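Local coordinates for adenylyl-sulfate kinase 1, chloroplastic (Arabidopsis thaliana, PDB 3UIE), which phosphorylates adenosine 5'-phosphosulfate at the expense of ATP to give 3'-phosphoadenylyl sulfate, the activated sulfate of plant metabolism, at residues A76-G87 and L104-C115. Residues are numbered along the deposited sequence; the frame is centred on the assembly and turned at random.
Sequences AEDRAENIRRVG and LISPYRTDRDAC. With ADX (adenosine-5'-phosphosulfate), chain D.
The side chains of Tyr108 and Arg79 cross at about a right angle, their ring and guanidinium planes 67° apart. Pro107 CG sits over the centre of one ring face, while Ala76 O and, in plane, Asp111 OD2 lie at the ring's edge. Tyr108 OH touches Arg79 CD (3.5 Å) and is hydrogen-bonded to Asp161, so a phenol suits this half-buried place. At the guanidinium edge lies the adenine N1 of adenosine-5'-phosphosulfate, and Arg79 NH1 donates to sulfate oxygen O2B at 2.9 Å. The chain, extended from CG to NE, can span both substrate groups; an alanine here would probably leave that sulfate oxygen without this donor and open a gap beside Tyr108 and Pro107. Asn82, with CG anti to its N (chi1 -178°), donates from ND2 to the substrate's sulfate O1B (2.8 Å) and weakly to its phosphate O1A. The amide of Ile105 donates to the substrate's phosphate O2A and that of Ser106, which may form a phosphoserine intermediate as proposed for relatives, to its sulfate O3B. Deeper in, branched Ile83 packs CD1 on Ser106 CA (3.6 Å) and CG2 on Cys115 SG (3.6 Å). Val86 and Leu104 meet tip to tip, CG1 to CD1 at 3.8 Å. Small Ala80 lets Asp111 come close, and a water links Ala80 O to Asp111 OD1. Gly87, without a side chain, lets Cys115 SG within 3.6 Å of its CA. The axes of 76-87 and 109-115, 9.1 Å apart at closest approach, run nearly parallel (16°). Helix 76-95 and the loop between strand 99-103 and helix 109-117 form one side of this P-loop kinase's adenosine-5'-phosphosulfate site.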
# COMPACT_ATOMS: atom_id res chain seq x y z
N ALA A 76 -12.08 -11.34 16.71
CA ALA A 76 -11.22 -12.26 15.97
C ALA A 76 -11.35 -12.06 14.46
O ALA A 76 -10.36 -12.08 13.73
CB ALA A 76 -11.53 -13.71 16.34
N GLU A 77 -12.57 -11.87 13.99
CA GLU A 77 -12.79 -11.72 12.55
C GLU A 77 -12.13 -10.45 12.02
O GLU A 77 -11.71 -10.39 10.86
CB GLU A 77 -14.28 -11.72 12.21
CG GLU A 77 -15.10 -12.75 12.98
CD GLU A 77 -15.34 -12.33 14.42
OE1 GLU A 77 -15.35 -11.11 14.69
OE2 GLU A 77 -15.51 -13.22 15.29
N ASP A 78 -12.05 -9.43 12.87
CA ASP A 78 -11.49 -8.16 12.46
C ASP A 78 -9.97 -8.21 12.51
O ASP A 78 -9.30 -7.52 11.74
CB ASP A 78 -12.03 -7.01 13.31
CG ASP A 78 -13.39 -6.50 12.82
OD1 ASP A 78 -14.04 -7.19 12.00
OD2 ASP A 78 -13.82 -5.41 13.26
N ARG A 79 -9.41 -9.02 13.41
CA ARG A 79 -7.97 -9.28 13.40
C ARG A 79 -7.57 -9.98 12.10
O ARG A 79 -6.56 -9.64 11.49
CB ARG A 79 -7.54 -10.12 14.61
CG ARG A 79 -7.56 -9.39 15.95
CD ARG A 79 -6.87 -10.24 17.01
NE ARG A 79 -7.21 -9.85 18.38
CZ ARG A 79 -6.37 -9.26 19.22
NH1 ARG A 79 -5.13 -8.98 18.85
NH2 ARG A 79 -6.78 -8.96 20.46
N ALA A 80 -8.36 -10.96 11.69
CA ALA A 80 -8.10 -11.67 10.44
C ALA A 80 -8.14 -10.71 9.23
O ALA A 80 -7.28 -10.77 8.34
CB ALA A 80 -9.08 -12.82 10.25
N GLU A 81 -9.14 -9.84 9.19
CA GLU A 81 -9.26 -8.86 8.11
C GLU A 81 -8.11 -7.85 8.16
O GLU A 81 -7.56 -7.47 7.12
CB GLU A 81 -10.61 -8.13 8.17
CG GLU A 81 -10.81 -7.09 7.08
CD GLU A 81 -10.86 -7.68 5.68
OE1 GLU A 81 -10.78 -8.92 5.52
OE2 GLU A 81 -10.99 -6.88 4.74
N ASN A 82 -7.74 -7.43 9.36
CA ASN A 82 -6.61 -6.54 9.56
C ASN A 82 -5.35 -7.14 8.93
O ASN A 82 -4.64 -6.50 8.16
CB ASN A 82 -6.39 -6.31 11.06
CG ASN A 82 -5.26 -5.34 11.35
OD1 ASN A 82 -5.18 -4.26 10.78
ND2 ASN A 82 -4.37 -5.74 12.25
N ILE A 83 -5.07 -8.40 9.28
CA ILE A 83 -3.90 -9.11 8.79
C ILE A 83 -4.00 -9.30 7.28
O ILE A 83 -3.02 -9.11 6.55
CB ILE A 83 -3.78 -10.51 9.47
CG1 ILE A 83 -3.51 -10.35 10.98
CG2 ILE A 83 -2.71 -11.36 8.79
CD1 ILE A 83 -3.82 -11.62 11.80
N ARG A 84 -5.17 -9.69 6.82
CA ARG A 84 -5.37 -9.92 5.40
C ARG A 84 -5.05 -8.66 4.59
O ARG A 84 -4.32 -8.73 3.61
CB ARG A 84 -6.81 -10.34 5.11
CG ARG A 84 -7.04 -10.66 3.64
CD ARG A 84 -8.52 -10.78 3.29
NE ARG A 84 -9.20 -9.48 3.23
CZ ARG A 84 -9.21 -8.68 2.16
NH1 ARG A 84 -8.55 -9.02 1.06
NH2 ARG A 84 -9.87 -7.53 2.20
N ARG A 85 -5.61 -7.53 5.00
CA ARG A 85 -5.39 -6.29 4.25
C ARG A 85 -3.92 -5.88 4.31
O ARG A 85 -3.35 -5.46 3.30
CB ARG A 85 -6.25 -5.14 4.78
CG ARG A 85 -7.74 -5.31 4.56
CD ARG A 85 -8.47 -4.07 5.09
NE ARG A 85 -9.91 -4.26 5.21
CZ ARG A 85 -10.72 -3.40 5.80
NH1 ARG A 85 -10.24 -2.28 6.33
NH2 ARG A 85 -12.02 -3.65 5.87
N VAL A 86 -3.31 -6.01 5.48
CA VAL A 86 -1.89 -5.67 5.59
C VAL A 86 -1.03 -6.56 4.68
O VAL A 86 -0.10 -6.06 4.04
CB VAL A 86 -1.37 -5.68 7.04
CG1 VAL A 86 0.13 -5.54 7.07
CG2 VAL A 86 -2.02 -4.55 7.83
N GLY A 87 -1.34 -7.85 4.62
CA GLY A 87 -0.65 -8.75 3.70
C GLY A 87 -0.77 -8.31 2.25
O GLY A 87 0.20 -8.36 1.48
N LEU A 104 2.90 -6.24 13.18
CA LEU A 104 1.55 -6.40 13.69
C LEU A 104 1.59 -7.59 14.62
O LEU A 104 2.34 -8.53 14.37
CB LEU A 104 0.61 -6.78 12.55
CG LEU A 104 -0.26 -5.86 11.71
CD1 LEU A 104 0.57 -4.97 10.80
CD2 LEU A 104 -1.19 -6.74 10.89
N ILE A 105 0.78 -7.58 15.68
CA ILE A 105 0.70 -8.75 16.56
C ILE A 105 0.41 -10.00 15.73
O ILE A 105 1.05 -11.04 15.90
CB ILE A 105 -0.37 -8.59 17.67
CG1 ILE A 105 0.02 -7.44 18.60
CG2 ILE A 105 -0.52 -9.89 18.47
CD1 ILE A 105 -1.02 -7.13 19.68
N SER A 106 -0.54 -9.87 14.80
CA SER A 106 -0.93 -10.95 13.88
C SER A 106 -0.92 -12.33 14.53
O SER A 106 -0.12 -13.19 14.17
CB SER A 106 -0.07 -10.93 12.61
OG SER A 106 1.32 -10.79 12.90
N PRO A 107 -1.81 -12.54 15.51
CA PRO A 107 -1.73 -13.70 16.41
C PRO A 107 -2.07 -15.05 15.77
O PRO A 107 -1.64 -16.06 16.28
CB PRO A 107 -2.75 -13.36 17.50
CG PRO A 107 -3.75 -12.49 16.81
CD PRO A 107 -2.95 -11.66 15.83
N TYR A 108 -2.82 -15.05 14.67
CA TYR A 108 -3.35 -16.29 14.11
C TYR A 108 -2.47 -16.84 12.99
O TYR A 108 -2.17 -16.17 12.00
CB TYR A 108 -4.78 -16.07 13.62
CG TYR A 108 -5.68 -15.40 14.64
CD1 TYR A 108 -5.59 -15.70 15.99
CD2 TYR A 108 -6.60 -14.45 14.24
CE1 TYR A 108 -6.42 -15.08 16.93
CE2 TYR A 108 -7.42 -13.81 15.16
CZ TYR A 108 -7.33 -14.13 16.49
OH TYR A 108 -8.16 -13.49 17.39
N ARG A 109 -2.07 -18.09 13.16
CA ARG A 109 -1.15 -18.78 12.27
C ARG A 109 -1.75 -18.86 10.86
O ARG A 109 -1.08 -18.58 9.87
CB ARG A 109 -0.91 -20.18 12.86
CG ARG A 109 0.22 -20.98 12.29
CD ARG A 109 0.42 -22.28 13.11
NE ARG A 109 1.04 -22.00 14.40
CZ ARG A 109 0.61 -22.45 15.58
NH1 ARG A 109 -0.47 -23.21 15.67
NH2 ARG A 109 1.26 -22.13 16.68
N THR A 110 -3.02 -19.24 10.78
CA THR A 110 -3.69 -19.38 9.49
C THR A 110 -3.68 -18.06 8.71
O THR A 110 -3.55 -18.06 7.48
CB THR A 110 -5.15 -19.87 9.66
OG1 THR A 110 -5.74 -20.13 8.38
CG2 THR A 110 -6.00 -18.85 10.42
N ASP A 111 -3.82 -16.94 9.42
CA ASP A 111 -3.86 -15.65 8.73
C ASP A 111 -2.48 -15.19 8.29
O ASP A 111 -2.33 -14.66 7.19
CB ASP A 111 -4.55 -14.59 9.59
CG ASP A 111 -5.98 -14.94 9.87
OD1 ASP A 111 -6.70 -15.30 8.92
OD2 ASP A 111 -6.39 -14.86 11.05
N ARG A 112 -1.45 -15.40 9.12
CA ARG A 112 -0.09 -15.11 8.66
C ARG A 112 0.30 -16.02 7.49
O ARG A 112 0.96 -15.57 6.56
CB ARG A 112 0.95 -15.23 9.78
CG ARG A 112 0.73 -14.32 10.96
CD ARG A 112 1.99 -14.32 11.86
NE ARG A 112 2.38 -15.69 12.24
CZ ARG A 112 1.95 -16.32 13.33
NH1 ARG A 112 1.13 -15.71 14.18
NH2 ARG A 112 2.35 -17.56 13.57
N ASP A 113 -0.09 -17.29 7.54
CA ASP A 113 0.24 -18.20 6.44
C ASP A 113 -0.41 -17.78 5.13
O ASP A 113 0.17 -17.96 4.05
CB ASP A 113 -0.15 -19.65 6.77
CG ASP A 113 0.66 -20.22 7.94
OD1 ASP A 113 1.70 -19.63 8.33
OD2 ASP A 113 0.24 -21.27 8.47
N ALA A 114 -1.60 -17.21 5.21
CA ALA A 114 -2.27 -16.74 4.01
C ALA A 114 -1.54 -15.54 3.40
O ALA A 114 -1.46 -15.40 2.18
CB ALA A 114 -3.73 -16.40 4.29
N CYS A 115 -0.96 -14.69 4.25
CA CYS A 115 -0.16 -13.57 3.74
C CYS A 115 1.07 -14.10 3.02
O CYS A 115 1.46 -13.58 1.98
CB CYS A 115 0.27 -12.64 4.88
SG CYS A 115 -1.09 -11.79 5.65
SB ADX D . -3.61 -7.52 15.37
O1B ADX D . -4.81 -7.16 14.68
O2B ADX D . -3.90 -8.68 16.26
O3B ADX D . -2.54 -7.92 14.44
PA ADX D . -2.41 -5.05 15.80
O1A ADX D . -2.99 -4.55 14.50
O2A ADX D . -0.89 -5.19 15.73
O3A ADX D . -3.14 -6.39 16.26
O5' ADX D . -2.79 -4.00 16.91
C5' ADX D . -2.17 -4.07 18.16
C4' ADX D . -2.14 -2.84 18.91
O4' ADX D . -3.47 -2.46 19.24
C3' ADX D . -1.40 -3.06 20.17
O3' ADX D . -0.35 -2.15 20.24
C2' ADX D . -2.28 -2.73 21.21
O2' ADX D . -1.77 -1.57 21.77
C1' ADX D . -3.60 -2.38 20.63
N9 ADX D . -4.66 -3.17 21.17
C8 ADX D . -5.87 -2.71 21.58
N7 ADX D . -6.63 -3.76 21.95
C5 ADX D . -5.91 -4.88 21.77
C6 ADX D . -6.17 -6.25 21.98
N6 ADX D . -7.44 -6.67 22.48
N1 ADX D . -5.21 -7.17 21.71
C2 ADX D . -4.01 -6.78 21.23
N3 ADX D . -3.74 -5.47 21.02
C4 ADX D . -4.66 -4.51 21.27
O HOH W 1 -6.56 -13.42 7.19